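Local coordinates for protein adhesin YadA (PDB 1P9H) that binds collagen as the trimeric head of an outer-membrane adhesin, promoting attachment of the bacterium to host cells and their invasion, at residues A[18-23]-A[54-59]; A[24-29]-A[60-65]; A[133-138]-A[145-150]. All blocks are in the same frame, centred on the assembly; numbering follows the deposited sequence.

Contact 1 of 3, residues A[18-23]-A[54-59]; sequences NLTAVQ and GIHSIA
Gly-54 enters the contact through its carbonyl oxygen, which lies against the methyl of Ala-21 and also receives two bonds from Ser-57, closing a type II turn. Next in the turn, Ile-55 sends CG2 obliquely across Thr-20, 3.6 Å from its OG1, and the same methyl sits over the centre of the His-56 ring. His-56 takes the third position of the turn, where type II geometry calls for its positive phi of 70°, and its backbone N makes a weak hydrogen bond of 3.5 Å to Thr-20 OG1. Thr-20 holds this hydroxyl between its own N and carbonyl carbon (chi1 61°), where it faces the turn. The imidazole adds CD2 against Thr-20 CB, and Thr-20 O lies at the ring edge, in its plane. A water donates to Thr-20 O and, weakly, to His-56 O, linking the two backbones where they have not yet paired as strands.

Ser-57 starts the ladder: its O accepts from Val-22 N at 2.9 Å. Its OG, 2.6 Å from Gly-54 O, donates to that oxygen from the same face as Ser-57 N, a double hold on the turn. These are adjacent coils of the left-handed parallel beta-roll that forms the YadA head; here the turn of 54-57 leads into strand 58-60. Ile-58 pairs with Val-22 in parallel, its CG1 and CG2 both resting against Val-22 CB from one side, at 4.0 and 4.1 Å. Ala-59 pairs with Gln-23, their side chains on the face opposite Val-22 and Ile-58, while Ala-59 N donates to Val-22 O at 2.9 Å. Gln-23 OE1 accepts from Ala-52 N, and its NE2 reaches Glu-35 and Gly-33 of the second subunit.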
loop_
_atom_site.group_PDB
_atom_site.type_symbol
_atom_site.label_atom_id
_atom_site.label_comp_id
_atom_site.label_asym_id
_atom_site.label_seq_id
_atom_site.Cartn_x
_atom_site.Cartn_y
_atom_site.Cartn_z
ATOM N N ASN A 18 -26.594 -13.750 19.752
ATOM C CA ASN A 18 -26.620 -12.641 18.807
ATOM C C ASN A 18 -25.392 -12.730 17.906
ATOM O O ASN A 18 -24.273 -12.436 18.330
ATOM C CB ASN A 18 -26.632 -11.305 19.556
ATOM C CG ASN A 18 -26.806 -10.118 18.630
ATOM O OD1 ASN A 18 -27.740 -10.074 17.827
ATOM N ND2 ASN A 18 -25.910 -9.144 18.741
ATOM N N LEU A 19 -25.610 -13.144 16.663
ATOM C CA LEU A 19 -24.523 -13.292 15.703
ATOM C C LEU A 19 -24.156 -11.971 15.036
ATOM O O LEU A 19 -24.918 -11.437 14.228
ATOM C CB LEU A 19 -24.911 -14.320 14.635
ATOM C CG LEU A 19 -25.461 -15.651 15.155
ATOM C CD1 LEU A 19 -25.792 -16.554 13.980
ATOM C CD2 LEU A 19 -24.447 -16.315 16.073
ATOM N N THR A 20 -22.982 -11.446 15.379
ATOM C CA THR A 20 -22.508 -10.191 14.812
ATOM C C THR A 20 -21.119 -10.345 14.206
ATOM O O THR A 20 -20.672 -9.494 13.438
ATOM C CB THR A 20 -22.423 -9.083 15.880
ATOM O OG1 THR A 20 -21.499 -9.479 16.903
ATOM C CG2 THR A 20 -23.792 -8.829 16.501
ATOM N N ALA A 21 -20.440 -11.435 14.547
ATOM C CA ALA A 21 -19.090 -11.663 14.051
ATOM C C ALA A 21 -18.981 -12.835 13.089
ATOM O O ALA A 21 -19.887 -13.659 12.987
ATOM C CB ALA A 21 -18.143 -11.879 15.229
ATOM N N VAL A 22 -17.866 -12.887 12.369
ATOM C CA VAL A 22 -17.599 -13.978 11.444
ATOM C C VAL A 22 -16.347 -14.677 11.945
ATOM O O VAL A 22 -15.285 -14.063 12.062
ATOM C CB VAL A 22 -17.338 -13.483 10.003
ATOM C CG1 VAL A 22 -16.854 -14.650 9.136
ATOM C CG2 VAL A 22 -18.614 -12.885 9.418
ATOM N N GLN A 23 -16.482 -15.958 12.261
ATOM C CA GLN A 23 -15.360 -16.742 12.748
ATOM C C GLN A 23 -15.297 -17.996 11.899
ATOM O O GLN A 23 -16.223 -18.808 11.910
ATOM C CB GLN A 23 -15.567 -17.097 14.221
ATOM C CG GLN A 23 -14.422 -17.862 14.862
ATOM C CD GLN A 23 -14.652 -18.083 16.346
ATOM O OE1 GLN A 23 -14.612 -17.141 17.139
ATOM N NE2 GLN A 23 -14.912 -19.329 16.726
ATOM N N GLY A 54 -14.352 -9.654 18.968
ATOM C CA GLY A 54 -15.002 -8.361 18.974
ATOM C C GLY A 54 -16.323 -8.347 18.246
ATOM O O GLY A 54 -16.552 -9.148 17.336
ATOM N N ILE A 55 -17.209 -7.444 18.651
ATOM C CA ILE A 55 -18.503 -7.322 18.001
ATOM C C ILE A 55 -18.233 -6.901 16.560
ATOM O O ILE A 55 -17.453 -5.980 16.318
ATOM C CB ILE A 55 -19.372 -6.245 18.684
ATOM C CG1 ILE A 55 -19.556 -6.590 20.163
ATOM C CG2 ILE A 55 -20.723 -6.145 17.987
ATOM C CD1 ILE A 55 -20.331 -5.551 20.947
ATOM N N HIS A 56 -18.862 -7.586 15.610
ATOM C CA HIS A 56 -18.688 -7.282 14.191
ATOM C C HIS A 56 -17.300 -7.638 13.661
ATOM O O HIS A 56 -16.970 -7.299 12.526
ATOM C CB HIS A 56 -18.961 -5.798 13.928
ATOM C CG HIS A 56 -20.352 -5.368 14.276
ATOM N ND1 HIS A 56 -20.652 -4.086 14.683
ATOM C CD2 HIS A 56 -21.525 -6.043 14.262
ATOM C CE1 HIS A 56 -21.951 -3.989 14.905
ATOM N NE2 HIS A 56 -22.503 -5.163 14.658
ATOM N N SER A 57 -16.488 -8.318 14.467
ATOM C CA SER A 57 -15.146 -8.682 14.024
ATOM C C SER A 57 -15.176 -9.878 13.078
ATOM O O SER A 57 -16.187 -10.574 12.965
ATOM C CB SER A 57 -14.229 -8.980 15.219
ATOM O OG SER A 57 -14.610 -10.162 15.901
ATOM N N ILE A 58 -14.057 -10.098 12.395
ATOM C CA ILE A 58 -13.918 -11.188 11.439
ATOM C C ILE A 58 -12.564 -11.865 11.640
ATOM O O ILE A 58 -11.524 -11.207 11.604
ATOM C CB ILE A 58 -13.987 -10.651 9.988
ATOM C CG1 ILE A 58 -15.348 -10.002 9.733
ATOM C CG2 ILE A 58 -13.731 -11.782 8.990
ATOM C CD1 ILE A 58 -15.422 -9.259 8.413
ATOM N N ALA A 59 -12.582 -13.176 11.865
ATOM C CA ALA A 59 -11.353 -13.943 12.050
ATOM C C ALA A 59 -11.458 -15.185 11.181
ATOM O O ALA A 59 -12.351 -16.011 11.377
ATOM C CB ALA A 59 -11.178 -14.332 13.515
HETATM O O HOH W 1 -18.941 -9.194 11.110
#

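Contact 2 of 3, residues A[24-29]-A[60-65]; sequences ISPNAD and IGATAE
Ile-24 and Ile-60 share one side-chain shape, with CG1 opposite the carbonyl carbon (chi1 near -57° in Ile-24 and alike in Ile-60) and CD1 extended beyond it. The two chains therefore run side by side in the same direction, and their CD1 methyls meet at 3.9 Å. Nearer the backbone, CG1 and CG2 of Ile-60 both lie 4.0 Å from Ile-24 CB, so contact continues along the length of the pair. The like pair stacks on one face of the parallel sheet, consistent with corresponding places on neighbouring strands of the YadA beta-roll.

At the backbone, Gly-61 N donates to Ile-24 O at 3.0 Å. The CA of Ile-60 approaches that oxygen too, at 3.5 Å. Gly-61 then leaves the strand with phi 118°, a conformation in which a CB would collide with the preceding carbonyl oxygen, and begins a type II turn ending at Ala-64. Across from this turn, Pro-26 presses ring atom CG against Ala-62 CB at 3.8 Å and close to Ala-62 CA, extending the apolar contact past the end of the strand pairing.

Ile-24 also packs on Ile-24 of both other subunits, while Pro-26 and Ala-62 meet Thr-20 of the third subunit. Within the chain, strand 22-24 is one of the two edge strands of its parallel sheet, and strand 58-60 lies between it and strand 72-74, to which Ile-60 bonds through Ala-73.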
loop_
_atom_site.group_PDB
_atom_site.type_symbol
_atom_site.label_atom_id
_atom_site.label_comp_id
_atom_site.label_asym_id
_atom_site.label_seq_id
_atom_site.Cartn_x
_atom_site.Cartn_y
_atom_site.Cartn_z
ATOM N N ILE A 24 -14.213 -18.145 11.148
ATOM C CA ILE A 24 -14.065 -19.302 10.282
ATOM C C ILE A 24 -12.783 -20.066 10.568
ATOM O O ILE A 24 -11.691 -19.650 10.176
ATOM C CB ILE A 24 -14.082 -18.884 8.796
ATOM C CG1 ILE A 24 -15.376 -18.121 8.490
ATOM C CG2 ILE A 24 -13.973 -20.117 7.907
ATOM C CD1 ILE A 24 -15.443 -17.543 7.093
ATOM N N SER A 25 -12.927 -21.182 11.274
ATOM C CA SER A 25 -11.798 -22.038 11.607
ATOM C C SER A 25 -11.539 -22.965 10.419
ATOM O O SER A 25 -12.374 -23.070 9.518
ATOM C CB SER A 25 -12.120 -22.865 12.857
ATOM O OG SER A 25 -12.309 -22.028 13.985
ATOM N N PRO A 26 -10.379 -23.642 10.395
ATOM C CA PRO A 26 -10.057 -24.552 9.291
ATOM C C PRO A 26 -11.218 -25.487 8.971
ATOM O O PRO A 26 -11.814 -26.080 9.872
ATOM C CB PRO A 26 -8.831 -25.291 9.812
ATOM C CG PRO A 26 -8.121 -24.212 10.570
ATOM C CD PRO A 26 -9.251 -23.552 11.342
ATOM N N ASN A 27 -11.532 -25.614 7.686
ATOM C CA ASN A 27 -12.635 -26.465 7.250
ATOM C C ASN A 27 -12.205 -27.438 6.161
ATOM O O ASN A 27 -13.048 -28.080 5.533
ATOM C CB ASN A 27 -13.782 -25.598 6.725
ATOM C CG ASN A 27 -13.473 -24.990 5.368
ATOM O OD1 ASN A 27 -12.319 -24.709 5.053
ATOM N ND2 ASN A 27 -14.508 -24.776 4.559
ATOM N N ALA A 28 -10.901 -27.556 5.938
ATOM C CA ALA A 28 -10.413 -28.449 4.897
ATOM C C ALA A 28 -9.029 -29.022 5.159
ATOM O O ALA A 28 -8.201 -28.411 5.833
ATOM C CB ALA A 28 -10.417 -27.718 3.556
ATOM N N ASP A 29 -8.797 -30.215 4.620
ATOM C CA ASP A 29 -7.509 -30.880 4.733
ATOM C C ASP A 29 -6.895 -30.692 3.351
ATOM O O ASP A 29 -7.369 -31.269 2.372
ATOM C CB ASP A 29 -7.689 -32.372 5.023
ATOM C CG ASP A 29 -6.368 -33.084 5.250
ATOM O OD1 ASP A 29 -5.447 -32.909 4.422
ATOM O OD2 ASP A 29 -6.251 -33.824 6.251
ATOM N N ILE A 60 -10.546 -15.307 10.222
ATOM C CA ILE A 60 -10.543 -16.429 9.292
ATOM C C ILE A 60 -9.160 -17.061 9.182
ATOM O O ILE A 60 -8.179 -16.372 8.906
ATOM C CB ILE A 60 -10.980 -15.961 7.881
ATOM C CG1 ILE A 60 -12.370 -15.319 7.950
ATOM C CG2 ILE A 60 -10.972 -17.141 6.905
ATOM C CD1 ILE A 60 -12.824 -14.720 6.629
ATOM N N GLY A 61 -9.089 -18.374 9.390
ATOM C CA GLY A 61 -7.826 -19.084 9.291
ATOM C C GLY A 61 -7.367 -19.749 10.574
ATOM O O GLY A 61 -7.822 -19.410 11.666
ATOM N N ALA A 62 -6.457 -20.708 10.438
ATOM C CA ALA A 62 -5.925 -21.414 11.594
ATOM C C ALA A 62 -5.362 -20.432 12.618
ATOM O O ALA A 62 -4.507 -19.611 12.292
ATOM C CB ALA A 62 -4.836 -22.386 11.157
ATOM N N THR A 63 -5.895 -20.525 13.840
ATOM C CA THR A 63 -5.547 -19.701 15.009
ATOM C C THR A 63 -5.645 -18.186 14.844
ATOM O O THR A 63 -5.148 -17.431 15.678
ATOM C CB THR A 63 -4.132 -20.037 15.565
ATOM O OG1 THR A 63 -3.127 -19.729 14.591
ATOM C CG2 THR A 63 -4.050 -21.511 15.941
ATOM N N ALA A 64 -6.323 -17.742 13.792
ATOM C CA ALA A 64 -6.466 -16.314 13.515
ATOM C C ALA A 64 -7.292 -15.680 14.635
ATOM O O ALA A 64 -8.226 -16.302 15.143
ATOM C CB ALA A 64 -7.160 -16.103 12.177
ATOM N N GLU A 65 -6.951 -14.458 15.033
ATOM C CA GLU A 65 -7.718 -13.788 16.078
ATOM C C GLU A 65 -7.927 -12.300 15.841
ATOM O O GLU A 65 -6.979 -11.559 15.579
ATOM C CB GLU A 65 -7.073 -13.967 17.464
ATOM C CG GLU A 65 -7.902 -13.294 18.574
ATOM C CD GLU A 65 -7.307 -13.429 19.965
ATOM O OE1 GLU A 65 -6.894 -14.542 20.336
ATOM O OE2 GLU A 65 -7.274 -12.416 20.695
#

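Contact 3 of 3, residues A[133-138]-A[145-150]; sequences KADAKN and SSHVAA
Lys-133 and the chain from Ser-146 to Val-148 are joined by two good backbone bonds: Lys-133 N donates to Ser-146 O at 2.9 Å, and Val-148 N to Lys-133 O at 3.0 Å. The latter oxygen is drawn on further by the His-147 ring, whose ND1 makes a weak but straight bond to it (3.4 Å, N-H...O 165°) with the oxygen at the ring edge, in its plane. The ring gets there because CG stands opposite the backbone N (chi1 177°), which carries the imidazole forward along the strand and sets its ND1 edge beside Lys-133. The bond probably limits rotation of the ring. ND1 also borders Lys-133 CB at 3.5 Å, while the rest of the lysine chain leads away from the contact. One face of the imidazole has Ala-149 N above it, offset toward the rim.

Lys-133 with His-147 and Ala-134 with Val-148 are parallel bridges between the last two strands, 133-134 and 147-148, of the second parallel sheet of the left-handed beta-roll; they belong to successive coils of the YadA head. Past these bridges the bonding weakens: Asp-135 N reaches Val-148 O at 3.1 Å, but the N-H...O angle is bent to 130°. Asp-135 CB packs against Ala-150 N and CB.

Beyond the strand, Ala-136 CB touches Val-148 CG1, which lies on the face opposite His-147, at 4.0 Å, and comes within 3.3 Å of Ala-149 O. Val-148 also packs on Ser-139. A water accepts from Lys-137 N and donates weakly to Ala-150 O, joining the departing chains.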
loop_
_atom_site.group_PDB
_atom_site.type_symbol
_atom_site.label_atom_id
_atom_site.label_comp_id
_atom_site.label_asym_id
_atom_site.label_seq_id
_atom_site.Cartn_x
_atom_site.Cartn_y
_atom_site.Cartn_z
ATOM N N LYS A 133 11.064 -0.818 7.046
ATOM C CA LYS A 133 10.974 -0.505 8.468
ATOM C C LYS A 133 10.830 0.985 8.769
ATOM O O LYS A 133 11.763 1.761 8.566
ATOM C CB LYS A 133 12.222 -1.024 9.195
ATOM C CG LYS A 133 12.471 -2.520 9.081
ATOM C CD LYS A 133 13.829 -2.871 9.684
ATOM C CE LYS A 133 14.152 -4.350 9.543
ATOM N NZ LYS A 133 13.241 -5.200 10.355
ATOM N N ALA A 134 9.656 1.374 9.253
ATOM C CA ALA A 134 9.385 2.759 9.625
ATOM C C ALA A 134 9.458 2.751 11.148
ATOM O O ALA A 134 8.434 2.768 11.834
ATOM C CB ALA A 134 7.994 3.164 9.157
ATOM N N ASP A 135 10.682 2.716 11.667
ATOM C CA ASP A 135 10.914 2.643 13.108
ATOM C C ASP A 135 10.586 3.891 13.908
ATOM O O ASP A 135 10.226 3.795 15.082
ATOM C CB ASP A 135 12.362 2.237 13.389
ATOM C CG ASP A 135 12.643 0.783 13.049
ATOM O OD1 ASP A 135 11.696 0.046 12.698
ATOM O OD2 ASP A 135 13.817 0.373 13.141
ATOM N N ALA A 136 10.723 5.059 13.296
ATOM C CA ALA A 136 10.410 6.295 13.995
ATOM C C ALA A 136 8.909 6.515 13.881
ATOM O O ALA A 136 8.312 6.220 12.848
ATOM C CB ALA A 136 11.165 7.463 13.370
ATOM N N LYS A 137 8.282 7.000 14.946
ATOM C CA LYS A 137 6.850 7.247 14.878
ATOM C C LYS A 137 6.596 8.247 13.754
ATOM O O LYS A 137 7.408 9.141 13.512
ATOM C CB LYS A 137 6.332 7.793 16.212
ATOM C CG LYS A 137 6.405 6.787 17.354
ATOM C CD LYS A 137 5.689 7.304 18.592
ATOM C CE LYS A 137 5.690 6.268 19.706
ATOM N NZ LYS A 137 4.923 6.733 20.895
ATOM N N ASN A 138 5.482 8.063 13.054
ATOM C CA ASN A 138 5.089 8.927 11.945
ATOM C C ASN A 138 6.023 8.886 10.737
ATOM O O ASN A 138 5.852 9.666 9.805
ATOM C CB ASN A 138 4.950 10.375 12.425
ATOM C CG ASN A 138 3.955 10.516 13.560
ATOM O OD1 ASN A 138 4.144 9.952 14.635
ATOM N ND2 ASN A 138 2.888 11.269 13.324
ATOM N N SER A 145 13.580 -3.197 2.121
ATOM C CA SER A 145 14.552 -2.888 3.160
ATOM C C SER A 145 14.833 -1.402 3.358
ATOM O O SER A 145 15.931 -1.018 3.767
ATOM C CB SER A 145 15.856 -3.651 2.899
ATOM O OG SER A 145 15.661 -5.041 3.127
ATOM N N SER A 146 13.840 -0.564 3.060
ATOM C CA SER A 146 13.985 0.870 3.281
ATOM C C SER A 146 13.933 1.000 4.798
ATOM O O SER A 146 13.296 0.187 5.472
ATOM C CB SER A 146 12.841 1.647 2.614
ATOM O OG SER A 146 11.567 1.145 2.978
ATOM N N HIS A 147 14.582 2.016 5.353
ATOM C CA HIS A 147 14.615 2.110 6.799
ATOM C C HIS A 147 14.777 3.502 7.377
ATOM O O HIS A 147 15.709 4.230 7.030
ATOM C CB HIS A 147 15.749 1.199 7.299
ATOM C CG HIS A 147 15.963 1.229 8.781
ATOM N ND1 HIS A 147 14.928 1.217 9.689
ATOM C CD2 HIS A 147 17.104 1.206 9.512
ATOM C CE1 HIS A 147 15.420 1.183 10.915
ATOM N NE2 HIS A 147 16.738 1.175 10.836
ATOM N N VAL A 148 13.842 3.872 8.246
ATOM C CA VAL A 148 13.909 5.144 8.948
ATOM C C VAL A 148 14.177 4.743 10.393
ATOM O O VAL A 148 13.317 4.155 11.052
ATOM C CB VAL A 148 12.585 5.933 8.880
ATOM C CG1 VAL A 148 12.716 7.227 9.692
ATOM C CG2 VAL A 148 12.242 6.258 7.433
ATOM N N ALA A 149 15.383 5.031 10.872
ATOM C CA ALA A 149 15.764 4.688 12.236
ATOM C C ALA A 149 14.849 5.372 13.247
ATOM O O ALA A 149 14.337 6.464 13.000
ATOM C CB ALA A 149 17.212 5.074 12.480
ATOM N N ALA A 150 14.660 4.723 14.393
ATOM C CA ALA A 150 13.776 5.227 15.438
ATOM C C ALA A 150 14.042 6.649 15.928
ATOM O O ALA A 150 13.133 7.300 16.443
ATOM C CB ALA A 150 13.785 4.261 16.623
HETATM O O HOH W 2 9.911 7.266 17.273
#

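In the fold
From the N terminus, the chain runs through 18-23 directly into 24-29, then passes residues 30-53, part of them not modelled, before 54-59 and 60-65 return alongside. Contacts 1 and 2 thus close the same long loop with alternating segments, and they adjoin: Ala-59 O lies 2.8 Å from Ile-24 N, a probable hydrogen bond. Together they attach the N-terminal edge strand 22-24 to strand 58-60, and both reach the second subunit. Contact 3 comes later in series and closes a short loop containing strand 140-142. It joins 133-134 to 147-148 in the other parallel sheet, its centre about 34 Å from that of contact 1.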